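Local coordinates for protein lectin (PDB 6T0Q) that binds calcium ions and, as a fungal lectin, probably recognises galactose-type sugars such as N-acetylgalactosamine, at residues A[220-225]-A[292-297]; A[235-240]-A[346-351]; A[249-254]-A[263-268]; A[270-275]-A[322-327]; A[275-280]-A[286-291]. All blocks are in the same frame, centred on the assembly; numbering follows the deposited sequence.

Overall arrangement
All five contacts lie in the C-terminal part of the chain, in one beta sandwich of two antiparallel sheets. From the N terminus, residues 220-225 open contact 1, which closes at 292-297, and 235-240 open contact 2. Contact 3 follows as a short loop, 249-254 to 263-268, nested inside both. Contact 4 opens at 270-275, and contact 5, from 275-280 to 286-291, closes before contacts 1, 4 and 2 and lies inside all three. Contact 1 crosses contacts 2 and 4. Contact 4 closes at 322-327 near the second subunit, and the C-terminal tail at 346-351 finally closes contact 2. Contacts 1, 3 and 5 join sheet to sheet, while 2 and 4 pin the tail and a turn-containing loop onto them.

Contact 1 (A[220-225]-A[292-297]); sequences KTVNQC and ILITYS
Val222 and Ile294 meet inside a beta sandwich, Val222 from strand 214-222 of one sheet and Ile294 from strand 287-296 of the other. Starting at Val222 CB, the first neighbour is Ile294 CD1, 4.0 Å off. The branch CG2 comes slightly nearer to the same methyl, Ile294 CD1 lying 3.8 Å from Val222 CG2, so the two side chains touch tip to tip. The other branch, CG1, points anti to the backbone N (chi1 -179°) and touches both that isoleucine methyl and Tyr296 OH, the latter at 3.7 Å. Branched aliphatic residues suit this buried gap between the sheets because they fill it without polar atoms to satisfy.

Beyond the strand, Gln224 CG makes a 3.3 Å contact with Tyr296 OH. The glutamine chain bends at chi2, and its amide plane stands 86° from the tyrosine ring. A tyrosine fits here because its hydroxyl hydrogen-bonds to Glu302, while Lys227 makes a cation-pi contact with its ring. Next in sequence, Cys225 forms a disulfide with Cys225 of the second subunit. One water bridges the segments: it accepts from Gln224 N at 3.1 Å and donates to Tyr296 OH at 2.9 Å, lying in the plane of the ring at its edge.

Contact 2 (A[235-240]-A[346-351]); sequences LIAADD and AGMVIP. With CA (calcium ion), chain G.
Leu235 and Ile350 interlock on the face of strand 229-239 that is turned away from the other sheet of the sandwich, where the irregular C-terminal tail passes over. The isoleucine methyl CG2 is the bump, and it sits in the fork of the leucine: Ile350 CG2 lies 3.7 Å from Leu235 CD2 and 4.0 Å from Leu235 CD1. Beside the second of these methyls comes the proline ring, with Pro351 CD 3.9 Å from Leu235 CD1. The leucine and isoleucine side chains cross at about a right angle, so methyl meets methyl without the chains lying alongside. Ile350 CG2 stands anti to its own backbone N, which directs this branch at the leucine.

Two residues further along the strand, the tail again supplies the bump. Ala237, with only a methyl, leaves a shallow dip, and Met348 fills it, its CE lying 3.7 Å from Ala237 CB. The methionine bends twice, at chi2 (77°) and chi3 (68°), and this curl brings both SD and CE over the alanine. Its flexible thioether suits an uneven surface of this kind.

The same strand ends in a calcium site. Asp239 OD1 binds the ion at 2.6 Å, and Asp240 OD2 does so at the same length after a cis peptide bond; Asn281, Gly283 and Pro285 complete the site. Strand 229-239 runs between strands 261-265 and 287-296, and Leu195, from a loop, packs against both Leu235 and Met348.

Contact 3 (A[249-254]-A[263-268]); sequences ATVGSG and YTIPNL. With GOL (glycerol), chain K.
Val251 and Tyr263 pack across the gap between the two sheets of the beta sandwich, where the edge strand 249-254, which carries a classic beta bulge in its pairing with strand 241-246, lies over strand 261-265. Strand 249-254 and residues 263-265 run antiparallel with their axes 8.3 Å apart, too far for backbone pairing, and side chains fill the interval.

Val251 makes the first touch along the edge strand. Its CG1, anti to the backbone N (chi1 172°), leans on the base of the tyrosine ring, 3.6 Å from Tyr263 CG, and also touches Ile265 CD1; Val251 CG2 meets the isoleucine alone, 3.6 Å from Ile265 CD1. A beta-branched residue suits the place because its two methyls together cover both partners. Gly252 follows, and together with Val251 it faces Leu244, which defines the bulge. Gly252 CA lies 3.8 Å from Tyr263 CE1, and a CB here would clash with that ring atom.

Ser253 turns its CB away from the tyrosine, and its OG bonds to Thr243. Its carbonyl oxygen instead faces a glycerol, probably taken up from the crystallisation liquor. Tyr263 OH lies 2.6 Å from glycerol O2 and is hydrogen-bonded to Tyr242 OH. Glycerol O2 also approaches Ser253 O so closely that the modelled distance is doubtful, whereas glycerol O3 donates to Ser253 O with an ordinary 2.9 Å bond.

Contact 4 (A[270-275]-A[322-327]); sequences PTFNTF and PPLIDE
A type I beta turn, Pro322 to Ile325, presses Pro323 and Leu324 against Phe272 and Thr274, where the chain leads into strand 273-281. The nearest CA atoms across the contact are Thr274 CA and Pro323 CA, 5.3 Å apart. Proline suits the second position of the turn because its ring holds phi near the -71° found here.

Phe272 brings the end of its ring to the turn. Leu324 CD2 comes within 3.5 Å of Phe272 CZ, the two side chains slanting across each other, and Pro323 O sits at the ring edge, near its plane, 3.9 Å from Phe272 CE1. The phenylalanine CG is anti to the backbone N (chi1 -172°), which extends the ring out from the strand to meet both residues.

Thr274 adds a polar touch. Its OG1 makes a weak, long hydrogen bond to Pro323 O, 3.5 Å away; the hydroxyl is also hydrogen-bonded to Thr221 OG1. Arg219 hydrogen-bonds to the carbonyls of Pro322 and Pro323. Phe272 also meets Phe272 of the second subunit, and Pro323 packs on Leu324 of that subunit, so the arrangement is that of a beta turn packed on a sandwich strand beside the subunit interface.

Contact 5 (A[275-280]-A[286-291]); sequences FAINAT and AGVIAT. With NAG (2-acetamido-2-deoxy-beta-D-glucopyranose), chain B.
Apolar packing comes first: Ile277 and Ala279, on one sheet, meet Val288 on the other. The isoleucine and valine reach toward each other tip to tip, with Ile277 CD1 4.1 Å from Val288 CG2. Val288 adopts the less common valine rotamer, with CG1 between its backbone N and carbonyl carbon (chi1 60°), which leaves CG2 anti to the N and directed at the isoleucine. Beside this pair, Ala279 CB lies 4.2 Å from Val288 CB, and its small size gives the valine room. Phe218 adds a further wall, touching both Ala279 and Val288.

Hydrogen bonding between the segments is absent, as expected for strands of different sheets. Strand 273-281 pairs instead with its neighbours, Ile277 with Phe218 and Asn278 with Thr243.

Covalent bonding belongs to the other face of the same strand. Asn278 ND2 is joined to C1 of an N-acetylglucosamine at 1.4 Å. Asn278, Ala279 and Thr280 form the Asn-X-Thr sequon of N-glycosylation, and Thr280 OG1 bonds to Ser215 OG. Strand 273-281 thus carries sugar on one side and aliphatic residues on the other, and the tip-to-tip meeting of aliphatic side chains between two sheets is typical of a beta-sandwich core.

Contact 1 (A[220-225]-A[292-297])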
# COMPACT_ATOMS: atom_id res chain seq x y z
N LYS A 220 9.80 -9.41 1.41
CA LYS A 220 8.37 -9.67 1.50
C LYS A 220 7.68 -8.39 1.95
O LYS A 220 8.08 -7.79 2.95
CB LYS A 220 8.07 -10.82 2.47
CG LYS A 220 6.58 -11.08 2.70
CD LYS A 220 5.92 -11.75 1.50
CE LYS A 220 4.44 -12.02 1.79
NZ LYS A 220 3.75 -12.61 0.63
N THR A 221 6.65 -7.99 1.21
CA THR A 221 5.87 -6.80 1.54
C THR A 221 4.46 -7.20 1.97
O THR A 221 3.84 -8.07 1.36
CB THR A 221 5.78 -5.86 0.34
OG1 THR A 221 7.10 -5.40 0.02
CG2 THR A 221 4.89 -4.64 0.65
N VAL A 222 3.97 -6.57 3.03
CA VAL A 222 2.57 -6.70 3.42
C VAL A 222 1.93 -5.33 3.27
O VAL A 222 2.45 -4.33 3.80
CB VAL A 222 2.42 -7.24 4.86
CG1 VAL A 222 0.94 -7.37 5.23
CG2 VAL A 222 3.13 -8.60 4.99
N ASN A 223 0.82 -5.26 2.54
CA ASN A 223 0.21 -3.96 2.25
C ASN A 223 -1.31 -4.17 2.19
O ASN A 223 -1.89 -4.34 1.12
CB ASN A 223 0.77 -3.36 0.95
CG ASN A 223 0.06 -2.09 0.51
OD1 ASN A 223 -0.11 -1.87 -0.69
ND2 ASN A 223 -0.35 -1.25 1.46
N GLN A 224 -1.94 -4.17 3.36
CA GLN A 224 -3.40 -4.20 3.45
C GLN A 224 -3.88 -2.75 3.53
O GLN A 224 -4.02 -2.18 4.62
CB GLN A 224 -3.87 -5.01 4.65
CG GLN A 224 -3.30 -6.43 4.72
CD GLN A 224 -3.91 -7.38 3.70
OE1 GLN A 224 -4.93 -7.08 3.08
NE2 GLN A 224 -3.28 -8.54 3.52
N CYS A 225 -4.12 -2.13 2.37
CA CYS A 225 -4.39 -0.69 2.36
C CYS A 225 -5.71 -0.30 3.01
O CYS A 225 -5.94 0.90 3.20
CB CYS A 225 -4.33 -0.13 0.92
SG CYS A 225 -5.35 -0.99 -0.32
N ILE A 292 6.27 -14.46 10.79
CA ILE A 292 5.97 -13.07 11.13
C ILE A 292 4.48 -12.97 11.42
O ILE A 292 3.66 -13.39 10.60
CB ILE A 292 6.35 -12.10 9.99
CG1 ILE A 292 7.84 -12.18 9.67
CG2 ILE A 292 5.92 -10.67 10.36
CD1 ILE A 292 8.18 -11.53 8.32
N LEU A 293 4.13 -12.39 12.57
CA LEU A 293 2.74 -12.10 12.87
C LEU A 293 2.56 -10.59 13.00
O LEU A 293 3.30 -9.94 13.75
CB LEU A 293 2.27 -12.80 14.15
CG LEU A 293 0.75 -12.74 14.34
CD1 LEU A 293 0.27 -14.02 15.00
CD2 LEU A 293 0.35 -11.56 15.19
N ILE A 294 1.58 -10.05 12.29
CA ILE A 294 1.27 -8.63 12.29
C ILE A 294 -0.09 -8.45 12.95
O ILE A 294 -1.04 -9.18 12.63
CB ILE A 294 1.27 -8.08 10.86
CG1 ILE A 294 2.68 -8.13 10.28
CG2 ILE A 294 0.72 -6.68 10.82
CD1 ILE A 294 2.70 -8.01 8.77
N THR A 295 -0.19 -7.50 13.88
CA THR A 295 -1.47 -7.19 14.51
C THR A 295 -2.10 -5.97 13.86
O THR A 295 -1.41 -5.03 13.44
CB THR A 295 -1.30 -6.93 16.02
OG1 THR A 295 -0.34 -5.89 16.22
CG2 THR A 295 -0.80 -8.19 16.74
N TYR A 296 -3.43 -5.98 13.79
CA TYR A 296 -4.20 -4.88 13.22
C TYR A 296 -5.09 -4.24 14.28
O TYR A 296 -5.47 -4.87 15.28
CB TYR A 296 -5.06 -5.37 12.06
CG TYR A 296 -4.21 -5.75 10.87
CD1 TYR A 296 -3.70 -4.77 10.02
CD2 TYR A 296 -3.88 -7.08 10.62
CE1 TYR A 296 -2.90 -5.10 8.94
CE2 TYR A 296 -3.07 -7.43 9.53
CZ TYR A 296 -2.59 -6.43 8.70
OH TYR A 296 -1.80 -6.75 7.62
N SER A 297 -5.43 -2.96 14.05
CA SER A 297 -6.16 -2.18 15.04
C SER A 297 -7.57 -2.69 15.28
O SER A 297 -8.16 -2.36 16.31
CB SER A 297 -6.24 -0.70 14.62
OG SER A 297 -7.01 -0.59 13.44
O HOH W 1 -0.83 -4.33 6.27

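Contact 2 (A[235-240]-A[346-351])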
# COMPACT_ATOMS: atom_id res chain seq x y z
N LEU A 235 10.12 -14.16 14.10
CA LEU A 235 10.98 -15.25 14.51
C LEU A 235 11.81 -15.67 13.30
O LEU A 235 11.24 -15.92 12.24
CB LEU A 235 10.14 -16.42 15.03
CG LEU A 235 10.92 -17.67 15.42
CD1 LEU A 235 11.80 -17.34 16.62
CD2 LEU A 235 9.95 -18.81 15.73
N ILE A 236 13.13 -15.75 13.44
CA ILE A 236 13.98 -15.98 12.27
C ILE A 236 15.24 -16.77 12.65
O ILE A 236 15.79 -16.62 13.74
CB ILE A 236 14.34 -14.63 11.61
CG1 ILE A 236 15.21 -14.82 10.36
CG2 ILE A 236 15.05 -13.70 12.61
CD1 ILE A 236 15.29 -13.51 9.54
N ALA A 237 15.69 -17.61 11.72
CA ALA A 237 16.98 -18.28 11.82
C ALA A 237 17.51 -18.51 10.41
O ALA A 237 16.75 -18.55 9.45
CB ALA A 237 16.87 -19.61 12.58
N ALA A 238 18.83 -18.68 10.31
CA ALA A 238 19.45 -18.90 9.00
C ALA A 238 20.71 -19.74 9.14
O ALA A 238 21.41 -19.68 10.15
CB ALA A 238 19.81 -17.58 8.30
N ASP A 239 20.99 -20.51 8.08
CA ASP A 239 22.26 -21.19 7.87
C ASP A 239 22.92 -20.50 6.68
O ASP A 239 22.48 -20.70 5.54
CB ASP A 239 22.01 -22.68 7.59
CG ASP A 239 23.29 -23.50 7.49
OD1 ASP A 239 24.39 -22.92 7.42
OD2 ASP A 239 23.19 -24.75 7.49
N ASP A 240 23.96 -19.70 6.91
CA ASP A 240 24.73 -19.56 8.16
C ASP A 240 24.36 -18.37 9.05
O ASP A 240 24.57 -18.43 10.26
CB ASP A 240 26.22 -19.41 7.82
CG ASP A 240 26.90 -20.74 7.63
OD1 ASP A 240 27.19 -21.40 8.65
OD2 ASP A 240 27.13 -21.14 6.47
N ALA A 346 14.07 -30.66 13.45
CA ALA A 346 12.97 -29.96 14.11
C ALA A 346 13.35 -29.41 15.49
O ALA A 346 12.47 -28.88 16.18
CB ALA A 346 11.76 -30.90 14.25
N GLY A 347 14.61 -29.52 15.90
CA GLY A 347 15.03 -29.16 17.25
C GLY A 347 15.35 -27.70 17.52
O GLY A 347 15.87 -27.40 18.60
N MET A 348 15.06 -26.78 16.60
CA MET A 348 15.33 -25.36 16.81
C MET A 348 14.92 -24.88 18.20
O MET A 348 13.78 -25.08 18.64
CB MET A 348 14.59 -24.52 15.76
CG MET A 348 14.97 -23.03 15.77
SD MET A 348 16.58 -22.75 14.98
CE MET A 348 16.18 -23.15 13.27
N VAL A 349 15.85 -24.23 18.90
CA VAL A 349 15.51 -23.56 20.15
C VAL A 349 14.79 -22.25 19.83
O VAL A 349 15.37 -21.35 19.21
CB VAL A 349 16.76 -23.31 21.00
CG1 VAL A 349 16.37 -22.54 22.27
CG2 VAL A 349 17.45 -24.65 21.36
N ILE A 350 13.54 -22.14 20.24
CA ILE A 350 12.70 -20.97 19.97
C ILE A 350 12.47 -20.22 21.28
O ILE A 350 12.15 -20.86 22.29
CB ILE A 350 11.36 -21.39 19.34
CG1 ILE A 350 11.60 -22.13 18.02
CG2 ILE A 350 10.46 -20.16 19.15
CD1 ILE A 350 10.36 -22.85 17.47
N PRO A 351 12.58 -18.89 21.31
CA PRO A 351 12.28 -18.15 22.54
C PRO A 351 10.85 -18.39 23.01
O PRO A 351 9.93 -18.55 22.21
CB PRO A 351 12.49 -16.68 22.14
CG PRO A 351 13.43 -16.74 20.96
CD PRO A 351 13.01 -17.99 20.22
CA CA G . 25.98 -23.25 5.43

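Contact 3 (A[249-254]-A[263-268])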
# COMPACT_ATOMS: atom_id res chain seq x y z
N ALA A 249 15.02 -0.16 7.97
CA ALA A 249 15.71 -0.00 9.23
C ALA A 249 16.22 -1.35 9.72
O ALA A 249 15.52 -2.37 9.61
CB ALA A 249 14.79 0.63 10.28
N THR A 250 17.43 -1.36 10.26
CA THR A 250 18.02 -2.59 10.78
C THR A 250 17.26 -3.05 12.02
O THR A 250 17.07 -2.28 12.95
CB THR A 250 19.49 -2.38 11.12
OG1 THR A 250 20.17 -1.88 9.97
CG2 THR A 250 20.12 -3.70 11.55
N VAL A 251 16.82 -4.30 12.01
CA VAL A 251 16.17 -4.89 13.18
C VAL A 251 17.14 -5.72 14.00
O VAL A 251 17.24 -5.55 15.21
CB VAL A 251 14.94 -5.73 12.75
CG1 VAL A 251 14.38 -6.49 13.95
CG2 VAL A 251 13.88 -4.82 12.18
N GLY A 252 17.88 -6.62 13.36
CA GLY A 252 18.82 -7.45 14.09
C GLY A 252 19.53 -8.41 13.16
O GLY A 252 19.24 -8.49 11.96
N SER A 253 20.45 -9.16 13.76
CA SER A 253 21.29 -10.11 13.05
C SER A 253 21.45 -11.35 13.91
O SER A 253 21.33 -11.29 15.14
CB SER A 253 22.68 -9.52 12.76
OG SER A 253 22.58 -8.52 11.77
N GLY A 254 21.73 -12.48 13.26
CA GLY A 254 22.01 -13.71 13.97
C GLY A 254 22.93 -14.57 13.14
O GLY A 254 23.15 -14.30 11.96
N TYR A 263 12.08 -10.93 17.48
CA TYR A 263 12.11 -9.47 17.53
C TYR A 263 10.70 -8.92 17.60
O TYR A 263 9.76 -9.51 17.05
CB TYR A 263 12.81 -8.87 16.30
CG TYR A 263 14.21 -9.38 16.10
CD1 TYR A 263 15.28 -8.77 16.75
CD2 TYR A 263 14.47 -10.46 15.26
CE1 TYR A 263 16.58 -9.23 16.58
CE2 TYR A 263 15.77 -10.92 15.08
CZ TYR A 263 16.81 -10.30 15.74
OH TYR A 263 18.10 -10.75 15.56
N THR A 264 10.56 -7.77 18.25
CA THR A 264 9.32 -7.01 18.28
C THR A 264 9.50 -5.74 17.46
O THR A 264 10.50 -5.04 17.62
CB THR A 264 8.92 -6.67 19.72
OG1 THR A 264 8.53 -7.87 20.40
CG2 THR A 264 7.77 -5.65 19.75
N ILE A 265 8.54 -5.47 16.58
CA ILE A 265 8.53 -4.25 15.77
C ILE A 265 7.32 -3.45 16.24
O ILE A 265 6.20 -3.73 15.81
CB ILE A 265 8.42 -4.54 14.26
CG1 ILE A 265 9.35 -5.68 13.83
CG2 ILE A 265 8.60 -3.23 13.44
CD1 ILE A 265 10.79 -5.40 14.03
N PRO A 266 7.49 -2.49 17.15
CA PRO A 266 6.33 -1.81 17.75
C PRO A 266 5.85 -0.60 16.96
O PRO A 266 4.89 0.04 17.39
CB PRO A 266 6.89 -1.36 19.11
CG PRO A 266 8.33 -1.01 18.79
CD PRO A 266 8.77 -2.00 17.70
N ASN A 267 6.48 -0.29 15.84
CA ASN A 267 6.26 0.97 15.14
C ASN A 267 6.08 0.74 13.65
O ASN A 267 6.67 1.43 12.82
CB ASN A 267 7.43 1.92 15.39
CG ASN A 267 8.75 1.37 14.87
OD1 ASN A 267 8.93 0.16 14.76
ND2 ASN A 267 9.67 2.26 14.52
N LEU A 268 5.26 -0.25 13.28
CA LEU A 268 4.96 -0.50 11.88
C LEU A 268 4.34 0.74 11.22
O LEU A 268 3.69 1.56 11.87
CB LEU A 268 3.99 -1.67 11.74
CG LEU A 268 4.46 -3.07 12.12
CD1 LEU A 268 3.30 -4.04 11.92
CD2 LEU A 268 5.64 -3.44 11.24
C1 GOL K . 19.42 -10.90 19.60
O1 GOL K . 18.72 -9.75 19.23
C2 GOL K . 20.49 -11.19 18.50
O2 GOL K . 20.11 -10.74 17.25
C3 GOL K . 20.68 -12.74 18.55
O3 GOL K . 21.30 -13.12 17.37

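Contact 4 (A[270-275]-A[322-327])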
# COMPACT_ATOMS: atom_id res chain seq x y z
N PRO A 270 1.32 2.13 9.09
CA PRO A 270 -0.06 1.64 9.21
C PRO A 270 -0.55 0.81 8.04
O PRO A 270 -1.48 0.01 8.23
CB PRO A 270 -0.88 2.94 9.36
CG PRO A 270 0.02 4.03 8.91
CD PRO A 270 1.41 3.59 9.22
N THR A 271 0.01 0.96 6.83
CA THR A 271 -0.54 0.24 5.68
C THR A 271 0.48 -0.52 4.83
O THR A 271 0.07 -1.43 4.11
CB THR A 271 -1.31 1.20 4.75
OG1 THR A 271 -0.44 2.26 4.32
CG2 THR A 271 -2.52 1.78 5.47
N PHE A 272 1.78 -0.20 4.90
CA PHE A 272 2.74 -0.78 3.97
C PHE A 272 4.03 -1.08 4.72
O PHE A 272 4.67 -0.15 5.22
CB PHE A 272 2.99 0.19 2.79
CG PHE A 272 3.82 -0.37 1.66
CD1 PHE A 272 5.20 -0.52 1.78
CD2 PHE A 272 3.23 -0.69 0.44
CE1 PHE A 272 5.96 -1.02 0.71
CE2 PHE A 272 3.98 -1.18 -0.62
CZ PHE A 272 5.35 -1.35 -0.49
N ASN A 273 4.42 -2.35 4.78
CA ASN A 273 5.63 -2.76 5.48
C ASN A 273 6.39 -3.80 4.68
O ASN A 273 5.81 -4.79 4.24
CB ASN A 273 5.30 -3.30 6.88
CG ASN A 273 4.74 -2.23 7.78
OD1 ASN A 273 5.48 -1.44 8.34
ND2 ASN A 273 3.42 -2.19 7.90
N THR A 274 7.70 -3.59 4.54
CA THR A 274 8.57 -4.47 3.76
C THR A 274 9.62 -5.09 4.67
O THR A 274 10.39 -4.38 5.32
CB THR A 274 9.26 -3.71 2.63
OG1 THR A 274 8.30 -3.34 1.63
CG2 THR A 274 10.33 -4.60 1.98
N PHE A 275 9.65 -6.42 4.71
CA PHE A 275 10.65 -7.17 5.46
C PHE A 275 11.73 -7.60 4.48
O PHE A 275 11.43 -8.15 3.42
CB PHE A 275 10.00 -8.37 6.14
CG PHE A 275 8.85 -7.99 7.06
CD1 PHE A 275 7.58 -7.79 6.55
CD2 PHE A 275 9.06 -7.79 8.41
CE1 PHE A 275 6.52 -7.41 7.39
CE2 PHE A 275 8.02 -7.41 9.26
CZ PHE A 275 6.75 -7.22 8.75
N PRO A 322 15.40 -0.99 1.18
CA PRO A 322 14.34 0.02 1.16
C PRO A 322 13.01 -0.54 0.69
O PRO A 322 12.96 -1.45 -0.16
CB PRO A 322 14.89 1.07 0.19
CG PRO A 322 16.28 1.17 0.60
CD PRO A 322 16.68 -0.29 0.97
N PRO A 323 11.90 0.06 1.14
CA PRO A 323 10.58 -0.54 0.89
C PRO A 323 10.11 -0.46 -0.56
O PRO A 323 9.44 -1.40 -1.01
CB PRO A 323 9.65 0.26 1.82
CG PRO A 323 10.41 1.53 2.14
CD PRO A 323 11.85 1.13 2.16
N LEU A 324 10.40 0.62 -1.29
CA LEU A 324 9.78 0.84 -2.59
C LEU A 324 10.71 0.60 -3.77
O LEU A 324 10.57 1.25 -4.82
CB LEU A 324 9.20 2.25 -2.69
CG LEU A 324 8.01 2.60 -1.79
CD1 LEU A 324 7.42 3.94 -2.24
CD2 LEU A 324 6.96 1.52 -1.81
N ILE A 325 11.65 -0.34 -3.66
CA ILE A 325 12.58 -0.53 -4.76
C ILE A 325 11.88 -1.21 -5.93
O ILE A 325 10.82 -1.84 -5.79
CB ILE A 325 13.83 -1.32 -4.34
CG1 ILE A 325 13.48 -2.79 -4.12
CG2 ILE A 325 14.45 -0.73 -3.09
CD1 ILE A 325 14.71 -3.66 -3.98
N ASP A 326 12.50 -1.09 -7.10
CA ASP A 326 12.09 -1.84 -8.28
C ASP A 326 12.56 -3.28 -8.12
O ASP A 326 13.76 -3.55 -8.03
CB ASP A 326 12.71 -1.20 -9.52
CG ASP A 326 12.29 -1.87 -10.82
OD1 ASP A 326 11.51 -2.85 -10.80
OD2 ASP A 326 12.76 -1.40 -11.88
N GLU A 327 11.60 -4.21 -8.07
CA GLU A 327 11.92 -5.61 -7.88
C GLU A 327 12.08 -6.36 -9.19
O GLU A 327 12.07 -7.60 -9.20
CB GLU A 327 10.85 -6.27 -6.99
CG GLU A 327 10.96 -5.80 -5.55
CD GLU A 327 9.82 -6.26 -4.67
OE1 GLU A 327 8.80 -6.75 -5.21
OE2 GLU A 327 9.95 -6.13 -3.43

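Contact 5 (A[275-280]-A[286-291])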
# COMPACT_ATOMS: atom_id res chain seq x y z
N PHE A 275 9.65 -6.42 4.71
CA PHE A 275 10.65 -7.17 5.46
C PHE A 275 11.73 -7.60 4.48
O PHE A 275 11.43 -8.15 3.42
CB PHE A 275 10.00 -8.37 6.14
CG PHE A 275 8.85 -7.99 7.06
CD1 PHE A 275 7.58 -7.79 6.55
CD2 PHE A 275 9.06 -7.79 8.41
CE1 PHE A 275 6.52 -7.41 7.39
CE2 PHE A 275 8.02 -7.41 9.26
CZ PHE A 275 6.75 -7.22 8.75
N ALA A 276 12.99 -7.34 4.83
CA ALA A 276 14.09 -7.68 3.94
C ALA A 276 15.19 -8.39 4.71
O ALA A 276 15.49 -8.04 5.85
CB ALA A 276 14.66 -6.44 3.24
N ILE A 277 15.78 -9.41 4.08
CA ILE A 277 16.77 -10.25 4.72
C ILE A 277 17.99 -10.33 3.81
O ILE A 277 17.87 -10.61 2.61
CB ILE A 277 16.23 -11.67 4.99
CG1 ILE A 277 14.96 -11.64 5.83
CG2 ILE A 277 17.30 -12.52 5.67
CD1 ILE A 277 14.28 -13.04 5.91
N ASN A 278 19.17 -10.10 4.38
CA ASN A 278 20.42 -10.48 3.75
C ASN A 278 20.94 -11.70 4.50
O ASN A 278 21.36 -11.60 5.65
CB ASN A 278 21.41 -9.31 3.77
CG ASN A 278 22.84 -9.73 3.43
OD1 ASN A 278 23.10 -10.83 2.96
ND2 ASN A 278 23.79 -8.82 3.67
N ALA A 279 20.89 -12.87 3.86
CA ALA A 279 21.34 -14.11 4.48
C ALA A 279 22.59 -14.59 3.75
O ALA A 279 22.68 -14.46 2.53
CB ALA A 279 20.25 -15.18 4.45
N THR A 280 23.54 -15.14 4.50
CA THR A 280 24.85 -15.49 3.96
C THR A 280 25.16 -16.96 4.21
O THR A 280 24.95 -17.47 5.31
CB THR A 280 25.94 -14.61 4.56
OG1 THR A 280 25.67 -13.24 4.25
CG2 THR A 280 27.33 -15.00 4.01
N ALA A 286 22.32 -24.36 2.88
CA ALA A 286 21.95 -22.99 3.22
C ALA A 286 20.43 -22.84 3.24
O ALA A 286 19.72 -23.51 2.49
CB ALA A 286 22.54 -21.99 2.21
N GLY A 287 19.95 -21.93 4.09
CA GLY A 287 18.54 -21.60 4.11
C GLY A 287 18.28 -20.51 5.13
O GLY A 287 19.06 -20.30 6.06
N VAL A 288 17.16 -19.81 4.94
CA VAL A 288 16.64 -18.89 5.95
C VAL A 288 15.17 -19.22 6.15
O VAL A 288 14.47 -19.59 5.21
CB VAL A 288 16.86 -17.41 5.56
CG1 VAL A 288 16.16 -17.08 4.26
CG2 VAL A 288 16.38 -16.45 6.68
N ILE A 289 14.71 -19.11 7.39
CA ILE A 289 13.33 -19.43 7.74
C ILE A 289 12.84 -18.36 8.70
O ILE A 289 13.61 -17.86 9.52
CB ILE A 289 13.22 -20.85 8.34
CG1 ILE A 289 11.76 -21.25 8.56
CG2 ILE A 289 14.00 -20.96 9.65
CD1 ILE A 289 11.61 -22.73 8.97
N ALA A 290 11.56 -17.98 8.57
CA ALA A 290 11.01 -16.95 9.44
C ALA A 290 9.50 -17.10 9.51
O ALA A 290 8.86 -17.61 8.58
CB ALA A 290 11.37 -15.54 8.96
N THR A 291 8.95 -16.64 10.62
CA THR A 291 7.52 -16.53 10.83
C THR A 291 7.27 -15.13 11.35
O THR A 291 7.98 -14.66 12.23
CB THR A 291 7.00 -17.58 11.82
OG1 THR A 291 7.35 -18.89 11.36
CG2 THR A 291 5.46 -17.48 11.96
C1 NAG B . 25.18 -9.11 3.44
C2 NAG B . 25.97 -7.88 3.02
C3 NAG B . 27.44 -8.22 2.95
C4 NAG B . 27.93 -8.70 4.31
C5 NAG B . 27.07 -9.85 4.84
C6 NAG B . 27.30 -10.08 6.32
C7 NAG B . 24.94 -6.14 1.63
C8 NAG B . 24.53 -5.73 0.25
N2 NAG B . 25.50 -7.35 1.74
O3 NAG B . 28.16 -7.05 2.56
O4 NAG B . 29.20 -9.05 3.94
O5 NAG B . 25.66 -9.58 4.71
O6 NAG B . 27.80 -11.39 6.57
O7 NAG B . 24.76 -5.42 2.61